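Local coordinates for putative nucleoprotein (Infectious salmon anemia virus, PDB 4EWC) that encapsidates the negative-strand viral RNA, shielding it from nucleases and forming the ribonucleoprotein that is the template for transcription and replication, at residues Met143-Ser148 against Asp242-Gln247. Residues are numbered along the deposited sequence; the frame is centred on the assembly and turned at random.
Sequences MAYNLS and DYRKGQ
N146 clamps the backbone of R244 with both ends of its carboxamide. R244 N donates to N146 OD1 at 2.9 Å, in the carbonyl plane and on a lone pair, though the N-H...O angle of 143° is bent. In return N146 ND2 gives a straighter bond to R244 O, 3.0 Å long, with the acceptor close to the amide plane. Two bonds in opposite directions to one residue fix the rotation of the amide and satisfy polar atoms of a buried side chain. Beside this clamp the Y243 ring packs against the amide, Y243 CD1 lying 3.5 Å from N146 CG with the two planes turned 72° apart, and the Y243 side chain also touches I256 and F150. The asparagine pairs with both the NH and the CO of one residue in an otherwise irregular loop. By this means the linker between helices 226-236 and 253-269 is pinned to the first turns of helix 142-162, within the alpha-helical nucleoprotein fold.

Toward solvent the contact changes character. The exposed R244 runs extended from CG to NE and lays its guanidinium over one face of the Y145 ring, R244 CZ standing 3.7 Å from the ring centroid with the planes 16° apart. This is a stacked cation-pi pair. Y145 CB points toward the loop, and with CG anti to the backbone N the ring comes to lie against the guanidinium. At the ring edge, Y145 CE2 comes no nearer than 4.0 Å to D242 O, a looser approach, while D242 OD2 accepts a hydrogen bond from K239 N.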
# COMPACT_ATOMS: atom_id res chain seq x y z
N MSE A 143 21.77 -21.07 17.50
CA MSE A 143 20.47 -20.75 18.00
C MSE A 143 19.44 -21.36 17.07
O MSE A 143 18.43 -21.86 17.52
CB MSE A 143 20.29 -19.25 18.09
CG MSE A 143 18.96 -18.82 18.65
SE MSE A 143 18.72 -19.41 20.52
CE MSE A 143 20.01 -18.23 21.39
N ALA A 144 19.72 -21.32 15.77
CA ALA A 144 18.80 -21.91 14.81
C ALA A 144 18.70 -23.42 14.99
O ALA A 144 17.60 -23.98 15.08
CB ALA A 144 19.23 -21.58 13.39
N TYR A 145 19.86 -24.08 15.04
CA TYR A 145 19.92 -25.53 15.19
C TYR A 145 19.25 -25.98 16.49
O TYR A 145 18.58 -27.01 16.54
CB TYR A 145 21.37 -26.04 15.12
CG TYR A 145 21.48 -27.52 15.41
CD1 TYR A 145 21.29 -28.46 14.40
CD2 TYR A 145 21.77 -27.98 16.70
CE1 TYR A 145 21.39 -29.83 14.66
CE2 TYR A 145 21.87 -29.34 16.97
CZ TYR A 145 21.68 -30.26 15.94
OH TYR A 145 21.76 -31.60 16.20
N ASN A 146 19.45 -25.18 17.54
CA ASN A 146 18.88 -25.47 18.85
C ASN A 146 17.37 -25.36 18.86
O ASN A 146 16.68 -26.19 19.44
CB ASN A 146 19.48 -24.56 19.92
CG ASN A 146 20.91 -24.92 20.24
OD1 ASN A 146 21.38 -26.02 19.90
ND2 ASN A 146 21.62 -24.02 20.90
N LEU A 147 16.88 -24.32 18.19
CA LEU A 147 15.46 -24.11 18.07
C LEU A 147 14.81 -25.22 17.25
O LEU A 147 13.76 -25.71 17.62
CB LEU A 147 15.14 -22.72 17.49
CG LEU A 147 13.65 -22.43 17.26
CD1 LEU A 147 12.86 -22.38 18.56
CD2 LEU A 147 13.47 -21.15 16.47
N SER A 148 15.44 -25.65 16.15
CA SER A 148 14.89 -26.77 15.37
C SER A 148 14.93 -28.08 16.15
O SER A 148 14.04 -28.92 16.00
CB SER A 148 15.61 -26.96 14.04
OG SER A 148 15.30 -25.91 13.14
N ASP A 242 22.52 -32.20 23.90
CA ASP A 242 21.89 -32.23 22.58
C ASP A 242 22.14 -30.93 21.81
O ASP A 242 22.32 -30.95 20.59
CB ASP A 242 20.39 -32.51 22.73
CG ASP A 242 20.11 -33.93 23.19
OD1 ASP A 242 20.90 -34.83 22.81
OD2 ASP A 242 19.12 -34.15 23.93
N TYR A 243 22.16 -29.80 22.54
CA TYR A 243 22.34 -28.48 21.94
C TYR A 243 23.79 -28.18 21.50
O TYR A 243 24.75 -28.68 22.09
CB TYR A 243 21.94 -27.40 22.93
CG TYR A 243 20.50 -27.40 23.36
CD1 TYR A 243 19.48 -27.21 22.44
CD2 TYR A 243 20.16 -27.52 24.71
CE1 TYR A 243 18.15 -27.19 22.84
CE2 TYR A 243 18.83 -27.48 25.12
CZ TYR A 243 17.83 -27.32 24.19
OH TYR A 243 16.52 -27.29 24.58
N ARG A 244 23.92 -27.35 20.47
CA ARG A 244 25.20 -26.73 20.14
C ARG A 244 25.39 -25.46 20.94
O ARG A 244 24.56 -24.54 20.89
CB ARG A 244 25.29 -26.42 18.65
CG ARG A 244 25.14 -27.63 17.76
CD ARG A 244 25.39 -27.25 16.33
NE ARG A 244 25.01 -28.32 15.42
CZ ARG A 244 24.87 -28.17 14.11
NH1 ARG A 244 25.07 -26.99 13.55
NH2 ARG A 244 24.51 -29.19 13.37
N LYS A 245 26.47 -25.41 21.71
CA LYS A 245 26.80 -24.26 22.52
C LYS A 245 28.26 -23.90 22.24
O LYS A 245 29.07 -24.79 21.98
CB LYS A 245 26.60 -24.58 23.99
N GLY A 246 28.59 -22.61 22.30
CA GLY A 246 29.95 -22.17 22.06
C GLY A 246 30.85 -22.66 23.17
O GLY A 246 30.37 -23.06 24.23
N GLN A 247 32.16 -22.63 22.96
CA GLN A 247 33.07 -23.17 23.97
C GLN A 247 32.99 -22.37 25.28
O GLN A 247 32.89 -21.14 25.26
CB GLN A 247 34.50 -23.25 23.44